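Local coordinates for Lysine/ornithine decarboxylase (Selenomonas ruminantium, PDB 5GJO), which decarboxylates L-lysine and L-ornithine with similar efficiency, giving cadaverine and putrescine, with pyridoxal 5'-phosphate as cofactor, at residues K3-S8 against I370-Q375; V111-F116 against L212-I217. The protein carries 2 engineered substitutions. All coordinates share one frame; numbering follows the deposited sequence.

Contact 1 of 2, residues K3-S8 against I370-Q375. With SO4 (sulfate ion), chain E.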
ATOM      1  N   LYS A   3     -28.974  -9.344  -4.199  1.00 31.81           N
ATOM      2  CA  LYS A   3     -28.214  -9.077  -5.455  1.00 31.16           C
ATOM      3  C   LYS A   3     -26.982  -8.190  -5.164  1.00 22.49           C
ATOM      4  O   LYS A   3     -27.150  -7.138  -4.584  1.00 24.85           O
ATOM      5  CB  LYS A   3     -29.126  -8.356  -6.445  1.00 39.95           C
ATOM      6  CG  LYS A   3     -28.612  -8.320  -7.876  1.00 54.33           C
ATOM      7  CD  LYS A   3     -29.148  -9.468  -8.758  1.00 63.42           C
ATOM      8  CE  LYS A   3     -30.471  -9.077  -9.423  1.00 68.61           C
ATOM      9  NZ  LYS A   3     -30.888 -10.058 -10.460  1.00 69.15           N
ATOM     10  N   ASN A   4     -25.793  -8.557  -5.640  1.00 19.34           N
ATOM     11  CA  ASN A   4     -24.635  -7.715  -5.485  1.00 16.84           C
ATOM     12  C   ASN A   4     -24.767  -6.464  -6.365  1.00 15.96           C
ATOM     13  O   ASN A   4     -25.445  -6.534  -7.376  1.00 14.10           O
ATOM     14  CB  ASN A   4     -23.375  -8.471  -5.875  1.00 19.86           C
ATOM     15  CG  ASN A   4     -23.124  -9.674  -4.999  1.00 22.44           C
ATOM     16  OD1 ASN A   4     -23.473  -9.691  -3.851  1.00 24.57           O
ATOM     17  ND2 ASN A   4     -22.623 -10.725  -5.621  1.00 27.43           N
ATOM     18  N   PHE A   5     -24.167  -5.321  -6.006  1.00 12.98           N
ATOM     19  CA  PHE A   5     -24.270  -4.155  -6.875  1.00 12.65           C
ATOM     20  C   PHE A   5     -23.344  -4.404  -8.074  1.00 13.33           C
ATOM     21  O   PHE A   5     -22.149  -4.820  -7.941  1.00 12.73           O
ATOM     22  CB  PHE A   5     -23.808  -2.912  -6.100  1.00 14.29           C
ATOM     23  CG  PHE A   5     -23.696  -1.691  -6.940  1.00 14.04           C
ATOM     24  CD1 PHE A   5     -24.798  -1.209  -7.586  1.00 12.76           C
ATOM     25  CD2 PHE A   5     -22.446  -1.039  -7.146  1.00 12.56           C
ATOM     26  CE1 PHE A   5     -24.707  -0.065  -8.378  1.00 13.29           C
ATOM     27  CE2 PHE A   5     -22.364   0.092  -7.926  1.00 12.75           C
ATOM     28  CZ  PHE A   5     -23.487   0.587  -8.531  1.00 11.39           C
ATOM     29  N   ARG A   6     -23.875  -4.200  -9.267  1.00 13.10           N
ATOM     30  CA  ARG A   6     -23.100  -4.384 -10.470  1.00 13.26           C
ATOM     31  C   ARG A   6     -23.562  -3.398 -11.503  1.00 14.40           C
ATOM     32  O   ARG A   6     -24.756  -3.407 -11.908  1.00 11.37           O
ATOM     33  CB  ARG A   6     -23.371  -5.780 -11.029  1.00 16.59           C
ATOM     34  CG  ARG A   6     -22.623  -5.989 -12.341  1.00 20.24           C
ATOM     35  CD  ARG A   6     -22.526  -7.472 -12.780  1.00 25.21           C
ATOM     36  NE  ARG A   6     -21.929  -7.541 -14.131  1.00 27.36           N
ATOM     37  CZ  ARG A   6     -21.508  -8.658 -14.721  1.00 31.32           C
ATOM     38  NH1 ARG A   6     -21.620  -9.802 -14.100  1.00 26.60           N
ATOM     39  NH2 ARG A   6     -20.995  -8.604 -15.968  1.00 32.72           N
ATOM     40  N   LEU A   7     -22.639  -2.650 -12.042  1.00 12.20           N
ATOM     41  CA  LEU A   7     -22.942  -1.778 -13.125  1.00 13.07           C
ATOM     42  C   LEU A   7     -23.189  -2.565 -14.406  1.00 13.73           C
ATOM     43  O   LEU A   7     -22.502  -3.505 -14.695  1.00 13.76           O
ATOM     44  CB  LEU A   7     -21.775  -0.805 -13.369  1.00 12.35           C
ATOM     45  CG  LEU A   7     -21.509   0.198 -12.233  1.00 12.48           C
ATOM     46  CD1 LEU A   7     -20.188   0.841 -12.440  1.00 12.82           C
ATOM     47  CD2 LEU A   7     -22.617   1.218 -12.016  1.00 11.45           C
ATOM     48  N   SER A   8     -24.133  -2.105 -15.224  1.00 13.43           N
ATOM     49  CA  SER A   8     -24.298  -2.633 -16.544  1.00 14.64           C
ATOM     50  C   SER A   8     -23.256  -2.102 -17.505  1.00 14.38           C
ATOM     51  O   SER A   8     -22.666  -1.112 -17.292  1.00 14.37           O
ATOM     52  CB  SER A   8     -25.693  -2.297 -17.096  1.00 15.79           C
ATOM     53  OG  SER A   8     -25.760  -0.943 -17.466  1.00 14.85           O
ATOM     54  N   ILE A 370     -16.989   7.418  -6.374  1.00 12.08           N
ATOM     55  CA  ILE A 370     -18.140   8.132  -6.957  1.00 15.18           C
ATOM     56  C   ILE A 370     -19.402   7.553  -6.300  1.00 13.59           C
ATOM     57  O   ILE A 370     -19.519   6.322  -6.147  1.00 13.33           O
ATOM     58  CB  ILE A 370     -18.207   7.899  -8.485  1.00 16.85           C
ATOM     59  CG1 ILE A 370     -16.903   8.320  -9.178  1.00 17.10           C
ATOM     60  CG2 ILE A 370     -19.394   8.571  -9.147  1.00 18.09           C
ATOM     61  CD1 ILE A 370     -16.446   9.731  -8.874  1.00 17.69           C
ATOM     62  N   ILE A 371     -20.282   8.422  -5.827  1.00 11.27           N
ATOM     63  CA  ILE A 371     -21.522   8.006  -5.208  1.00 11.95           C
ATOM     64  C   ILE A 371     -22.566   7.768  -6.305  1.00 12.66           C
ATOM     65  O   ILE A 371     -22.996   8.698  -6.973  1.00 12.87           O
ATOM     66  CB  ILE A 371     -22.053   8.985  -4.141  1.00 13.47           C
ATOM     67  CG1 ILE A 371     -20.971   9.299  -3.095  1.00 13.98           C
ATOM     68  CG2 ILE A 371     -23.341   8.478  -3.512  1.00 14.30           C
ATOM     69  CD1 ILE A 371     -20.412   8.035  -2.449  1.00 14.45           C
ATOM     70  N   PHE A 372     -22.993   6.537  -6.448  1.00 11.90           N
ATOM     71  CA  PHE A 372     -23.868   6.138  -7.541  1.00 12.44           C
ATOM     72  C   PHE A 372     -25.221   6.874  -7.511  1.00 13.31           C
ATOM     73  O   PHE A 372     -25.722   7.364  -8.521  1.00 12.18           O
ATOM     74  CB  PHE A 372     -24.130   4.640  -7.523  1.00 12.89           C
ATOM     75  CG  PHE A 372     -24.866   4.115  -8.720  1.00 11.27           C
ATOM     76  CD1 PHE A 372     -24.372   4.337  -9.964  1.00 11.62           C
ATOM     77  CD2 PHE A 372     -25.994   3.413  -8.589  1.00 13.29           C
ATOM     78  CE1 PHE A 372     -25.012   3.844 -11.104  1.00 13.94           C
ATOM     79  CE2 PHE A 372     -26.653   2.902  -9.719  1.00 12.16           C
ATOM     80  CZ  PHE A 372     -26.177   3.129 -10.967  1.00 13.39           C
ATOM     81  N   GLU A 373     -25.725   7.104  -6.327  1.00 12.07           N
ATOM     82  CA  GLU A 373     -27.081   7.720  -6.152  1.00 14.93           C
ATOM     83  C   GLU A 373     -27.051   9.224  -6.508  1.00 15.18           C
ATOM     84  O   GLU A 373     -28.138   9.828  -6.671  1.00 15.95           O
ATOM     85  CB  GLU A 373     -27.602   7.511  -4.715  1.00 14.78           C
ATOM     86  CG  GLU A 373     -28.074   6.148  -4.360  1.00 17.58           C
ATOM     87  CD  GLU A 373     -26.982   5.140  -4.195  1.00 16.17           C
ATOM     88  OE1 GLU A 373     -27.382   3.969  -4.131  1.00 19.38           O
ATOM     89  OE2 GLU A 373     -25.767   5.523  -4.117  1.00 15.18           O
ATOM     90  N   ASP A 374     -25.873   9.786  -6.696  1.00 15.92           N
ATOM     91  CA  ASP A 374     -25.763  11.162  -7.149  1.00 16.66           C
ATOM     92  C   ASP A 374     -25.631  11.273  -8.675  1.00 16.63           C
ATOM     93  O   ASP A 374     -25.428  12.341  -9.190  1.00 17.43           O
ATOM     94  CB  ASP A 374     -24.601  11.874  -6.470  1.00 19.34           C
ATOM     95  CG  ASP A 374     -24.847  12.104  -4.998  1.00 21.17           C
ATOM     96  OD1 ASP A 374     -26.009  12.145  -4.615  1.00 23.44           O
ATOM     97  OD2 ASP A 374     -23.880  12.232  -4.245  1.00 22.96           O
ATOM     98  N   GLN A 375     -25.708  10.145  -9.360  1.00 13.53           N
ATOM     99  CA  GLN A 375     -25.426  10.103 -10.814  1.00 14.58           C
ATOM    100  C   GLN A 375     -26.710   9.867 -11.560  1.00 12.88           C
ATOM    101  O   GLN A 375     -27.572   9.274 -11.071  1.00 13.00           O
ATOM    102  CB  GLN A 375     -24.499   8.941 -11.237  1.00 14.23           C
ATOM    103  CG  GLN A 375     -23.210   8.880 -10.404  1.00 14.36           C
ATOM    104  CD  GLN A 375     -22.457  10.168 -10.398  1.00 16.07           C
ATOM    105  OE1 GLN A 375     -22.211  10.784 -11.453  1.00 16.86           O
ATOM    106  NE2 GLN A 375     -22.026  10.574  -9.224  1.00 17.38           N
TER
HETATM  107  S   SO4 E 403     -19.396 -12.310 -16.625  1.00 63.96           S
HETATM  108  O1  SO4 E 403     -20.577 -12.284 -15.711  1.00 54.67           O
HETATM  109  O2  SO4 E 403     -18.374 -13.222 -16.063  1.00 68.81           O
HETATM  110  O3  SO4 E 403     -19.948 -12.742 -17.934  1.00 66.39           O
HETATM  111  O4  SO4 E 403     -18.724 -11.014 -16.924  1.00 61.28           O
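In the beta domain of this two-domain decarboxylase the N-terminal loop packs against the end of the last strand, through Phe5, Leu7 and Phe372. All three are buried, and what passes between the segments is apolar. Phe372 sits where strand 369-371 gives way to a short 3-10 turn. Its CG lies anti to the backbone N (chi1 -172°), which sends the ring out toward the loop. Phe5 reaches over one face of that ring, with CZ 3.7 Å above the plane and offset toward the rim. Its CE1 comes to 3.7 Å from CD2 of Phe372. The two ring planes are turned 58° apart, an oblique pairing. Leu7 adds one branch: its CD2 lies 3.7 Å from CE1 of Phe372, and the two side chains run past each other in opposite directions. Val25 of strand 23-26 touches all three residues.

Behind Phe372 the turn is held from within. Ile371 O accepts two hydrogen bonds, from Asp374 N and, on the opposite face of its plane, from Gln375 NE2 at 3.1 Å. The hydrogen bond from NE2 is nearly straight (167°). Gln375 then stands at the N-cap position of helix 376-384, and its OE1 is bound by Arg18. Arg6 lies between the two apolar residues in sequence but is exposed. Its extended chain carries NH1 to 3.1 Å from O1 of a sulfate, probably from the crystallisation liquor, at the guanidinium edge. A weak bond joins NH2 to sulfate O4. Such packing of an N-terminal loop on the mixed sheet belongs to the beta domain of the class-II, alanine racemase-like decarboxylase fold.

Contact 2 of 2, residues V111-F116 against L212-I217; sequences VRRFTF and LTDLDI
Strands 113-116 and 214-216 run parallel in one sheet but are not neighbours, and their closest CA atoms, those of Arg113 and Asp214, are 10.9 Å apart. Side chains therefore span the gap. With CG anti to the backbone N (chi1 -179°) and the chain extended to NE, Arg113 reaches across to the Asp214 carboxylate. The salt bridge rests on one oxygen: NH2 meets OD2 at 2.9 Å, nearly straight at 169°. NH1 adds a weak bond to the same OD2. The oxygen lies in the guanidinium plane, but NH2 comes to it on the anti side, tilted out of the carboxylate plane. The two planes are 66° apart.

Both strands belong to the eight parallel strands of the PLP-binding alpha/beta barrel, with strands 133-137 and 173-178 between them in sheet order. Arg113 and Asp214 begin their strands, and the bridge lies at the N-terminal end of the barrel, with both side chains on Met175 of strand 173-178. Trp254 of strand 252-255 binds Asp214 OD2 through NE1 and makes a cation-pi contact with Arg113. On the other oxygen, Thr213 OG1 donates to Asp214 OD1 at 2.7 Å.

One water extends the link: it accepts from Arg113 NE at 3.0 Å and donates to Asp216 OD2 at 2.7 Å. A second backs the bridge, accepting from Arg113 NH1 and donating to Asp214 OD2. Asp216 OD1 is held by the backbone N of Gly218.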
ATOM      1  N   VAL A 111     -14.711   9.484  23.612  1.00 19.37           N
ATOM      2  CA  VAL A 111     -14.789   8.082  23.268  1.00 19.05           C
ATOM      3  C   VAL A 111     -14.362   7.373  24.531  1.00 22.32           C
ATOM      4  O   VAL A 111     -13.269   7.575  25.002  1.00 26.16           O
ATOM      5  CB  VAL A 111     -13.802   7.707  22.164  1.00 18.42           C
ATOM      6  CG1 VAL A 111     -13.793   6.208  21.971  1.00 20.11           C
ATOM      7  CG2 VAL A 111     -14.133   8.407  20.861  1.00 17.59           C
ATOM      8  N   ARG A 112     -15.249   6.574  25.089  1.00 23.63           N
ATOM      9  CA  ARG A 112     -14.948   5.878  26.325  1.00 28.61           C
ATOM     10  C   ARG A 112     -15.304   4.393  26.326  1.00 29.03           C
ATOM     11  O   ARG A 112     -15.769   3.873  27.319  1.00 25.44           O
ATOM     12  CB  ARG A 112     -15.548   6.615  27.525  1.00 31.48           C
ATOM     13  CG  ARG A 112     -17.021   6.958  27.414  1.00 34.57           C
ATOM     14  CD  ARG A 112     -17.557   7.534  28.717  1.00 37.33           C
ATOM     15  NE  ARG A 112     -17.253   6.660  29.846  1.00 36.99           N
ATOM     16  CZ  ARG A 112     -17.907   5.542  30.140  1.00 36.03           C
ATOM     17  NH1 ARG A 112     -17.526   4.801  31.177  1.00 35.81           N
ATOM     18  NH2 ARG A 112     -18.924   5.146  29.398  1.00 34.25           N
ATOM     19  N   ARG A 113     -15.098   3.725  25.194  1.00 22.52           N
ATOM     20  CA  ARG A 113     -15.378   2.264  25.101  1.00 19.10           C
ATOM     21  C   ARG A 113     -14.139   1.797  24.353  1.00 17.75           C
ATOM     22  O   ARG A 113     -13.859   2.326  23.233  1.00 16.45           O
ATOM     23  CB  ARG A 113     -16.650   2.042  24.337  1.00 18.80           C
ATOM     24  CG  ARG A 113     -17.049   0.614  24.209  1.00 19.33           C
ATOM     25  CD  ARG A 113     -18.375   0.562  23.493  1.00 23.68           C
ATOM     26  NE  ARG A 113     -18.953  -0.745  23.423  1.00 21.95           N
ATOM     27  CZ  ARG A 113     -19.935  -1.215  24.204  1.00 25.07           C
ATOM     28  NH1 ARG A 113     -20.423  -0.496  25.194  1.00 23.45           N
ATOM     29  NH2 ARG A 113     -20.418  -2.429  24.010  1.00 23.28           N
ATOM     30  N   PHE A 114     -13.400   0.886  24.965  1.00 16.56           N
ATOM     31  CA  PHE A 114     -12.100   0.435  24.501  1.00 17.64           C
ATOM     32  C   PHE A 114     -12.076  -1.084  24.537  1.00 14.40           C
ATOM     33  O   PHE A 114     -12.771  -1.669  25.308  1.00 14.28           O
ATOM     34  CB  PHE A 114     -10.994   0.891  25.460  1.00 18.91           C
ATOM     35  CG  PHE A 114     -10.753   2.377  25.517  1.00 21.99           C
ATOM     36  CD1 PHE A 114     -11.031   3.190  24.464  1.00 23.44           C
ATOM     37  CD2 PHE A 114     -10.184   2.936  26.643  1.00 25.07           C
ATOM     38  CE1 PHE A 114     -10.794   4.534  24.521  1.00 24.61           C
ATOM     39  CE2 PHE A 114      -9.936   4.276  26.713  1.00 27.78           C
ATOM     40  CZ  PHE A 114     -10.249   5.080  25.643  1.00 29.65           C
ATOM     41  N   THR A 115     -11.265  -1.681  23.682  1.00 15.41           N
ATOM     42  CA  THR A 115     -10.797  -3.094  23.868  1.00 14.22           C
ATOM     43  C   THR A 115      -9.370  -3.144  24.262  1.00 13.65           C
ATOM     44  O   THR A 115      -8.620  -2.238  24.041  1.00 15.67           O
ATOM     45  CB  THR A 115     -11.087  -4.020  22.630  1.00 15.15           C
ATOM     46  OG1 THR A 115     -10.204  -3.649  21.599  1.00 16.15           O
ATOM     47  CG2 THR A 115     -12.507  -3.822  22.138  1.00 14.23           C
ATOM     48  N   PHE A 116      -8.997  -4.256  24.883  1.00 14.43           N
ATOM     49  CA  PHE A 116      -7.615  -4.541  25.200  1.00 14.58           C
ATOM     50  C   PHE A 116      -7.359  -6.043  25.343  1.00 12.68           C
ATOM     51  O   PHE A 116      -8.258  -6.803  25.555  1.00 15.12           O
ATOM     52  CB  PHE A 116      -7.168  -3.787  26.450  1.00 15.92           C
ATOM     53  CG  PHE A 116      -7.694  -4.354  27.728  1.00 15.84           C
ATOM     54  CD1 PHE A 116      -9.043  -4.416  27.971  1.00 15.51           C
ATOM     55  CD2 PHE A 116      -6.827  -4.810  28.703  1.00 15.50           C
ATOM     56  CE1 PHE A 116      -9.520  -4.923  29.161  1.00 17.38           C
ATOM     57  CE2 PHE A 116      -7.296  -5.328  29.878  1.00 15.32           C
ATOM     58  CZ  PHE A 116      -8.637  -5.389  30.108  1.00 17.09           C
ATOM     59  N   LEU A 212     -20.682  -8.545  34.212  1.00 23.82           N
ATOM     60  CA  LEU A 212     -20.346  -8.121  32.808  1.00 23.02           C
ATOM     61  C   LEU A 212     -21.666  -7.983  32.091  1.00 18.35           C
ATOM     62  O   LEU A 212     -22.513  -8.840  32.194  1.00 21.30           O
ATOM     63  CB  LEU A 212     -19.479  -9.199  32.139  1.00 21.50           C
ATOM     64  CG  LEU A 212     -18.154  -9.474  32.872  1.00 20.19           C
ATOM     65  CD1 LEU A 212     -17.343 -10.539  32.159  1.00 20.30           C
ATOM     66  CD2 LEU A 212     -17.268  -8.271  33.066  1.00 22.46           C
ATOM     67  N   THR A 213     -21.773  -6.908  31.378  1.00 20.66           N
ATOM     68  CA  THR A 213     -23.036  -6.488  30.766  1.00 20.35           C
ATOM     69  C   THR A 213     -23.050  -6.586  29.193  1.00 20.15           C
ATOM     70  O   THR A 213     -24.138  -6.591  28.605  1.00 18.56           O
ATOM     71  CB  THR A 213     -23.319  -5.013  31.122  1.00 20.56           C
ATOM     72  OG1 THR A 213     -22.269  -4.157  30.761  1.00 21.00           O
ATOM     73  CG2 THR A 213     -23.522  -4.804  32.669  1.00 27.04           C
ATOM     74  N   ASP A 214     -21.868  -6.525  28.580  1.00 18.82           N
ATOM     75  CA  ASP A 214     -21.711  -6.386  27.127  1.00 17.78           C
ATOM     76  C   ASP A 214     -20.798  -7.429  26.501  1.00 19.39           C
ATOM     77  O   ASP A 214     -19.763  -7.729  27.039  1.00 17.94           O
ATOM     78  CB  ASP A 214     -21.111  -5.033  26.816  1.00 17.99           C
ATOM     79  CG  ASP A 214     -22.106  -3.902  26.975  1.00 23.93           C
ATOM     80  OD1 ASP A 214     -22.567  -3.703  28.090  1.00 22.49           O
ATOM     81  OD2 ASP A 214     -22.398  -3.227  25.994  1.00 21.03           O
ATOM     82  N   LEU A 215     -21.181  -7.919  25.329  1.00 17.19           N
ATOM     83  CA  LEU A 215     -20.404  -8.918  24.624  1.00 15.28           C
ATOM     84  C   LEU A 215     -20.288  -8.396  23.142  1.00 17.21           C
ATOM     85  O   LEU A 215     -21.276  -7.994  22.575  1.00 16.04           O
ATOM     86  CB  LEU A 215     -21.138 -10.189  24.635  1.00 17.35           C
ATOM     87  CG  LEU A 215     -20.653 -11.339  23.813  1.00 18.53           C
ATOM     88  CD1 LEU A 215     -19.295 -11.802  24.390  1.00 19.14           C
ATOM     89  CD2 LEU A 215     -21.690 -12.483  23.765  1.00 19.57           C
ATOM     90  N   ASP A 216     -19.071  -8.329  22.620  1.00 14.65           N
ATOM     91  CA  ASP A 216     -18.837  -7.879  21.222  1.00 15.67           C
ATOM     92  C   ASP A 216     -18.227  -9.099  20.485  1.00 15.22           C
ATOM     93  O   ASP A 216     -17.131  -9.534  20.782  1.00 15.19           O
ATOM     94  CB  ASP A 216     -17.923  -6.683  21.249  1.00 16.33           C
ATOM     95  CG  ASP A 216     -17.730  -6.018  19.890  1.00 16.61           C
ATOM     96  OD1 ASP A 216     -17.501  -6.744  18.930  1.00 16.37           O
ATOM     97  OD2 ASP A 216     -17.711  -4.751  19.805  1.00 17.50           O
ATOM     98  N   ILE A 217     -18.963  -9.600  19.509  1.00 14.53           N
ATOM     99  CA  ILE A 217     -18.611 -10.734  18.737  1.00 14.17           C
ATOM    100  C   ILE A 217     -17.690 -10.482  17.512  1.00 14.31           C
ATOM    101  O   ILE A 217     -17.421 -11.437  16.794  1.00 13.68           O
ATOM    102  CB  ILE A 217     -19.866 -11.480  18.248  1.00 13.34           C
ATOM    103  CG1 ILE A 217     -20.654 -10.724  17.180  1.00 13.96           C
ATOM    104  CG2 ILE A 217     -20.766 -11.800  19.428  1.00 15.27           C
ATOM    105  CD1 ILE A 217     -21.557 -11.645  16.418  1.00 14.08           C
TER
HETATM  106  O   HOH W   1     -18.990  -2.925  21.384  1.00 22.28           O
HETATM  107  O   HOH W   2     -23.209  -0.834  26.088  1.00 36.50           O

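Overall arrangement
The two contacts lie on opposite sides of the chain's centre, with their own centres 35 Å apart and nearest atoms about 20 Å apart. They do not touch. Contact 2 is nested along the chain inside the loop that contact 1 closes. Contact 1 packs the N-terminal loop on the end of strand 369-371, which belongs to the mixed sheet of the beta domain. Contact 2 ties two strands of the parallel barrel that binds the cofactor. They share no strand or sheet. The chain starts at the beta domain, forms the barrel, and returns to complete the mixed sheet. Neither contact touches the other subunit of the homodimer.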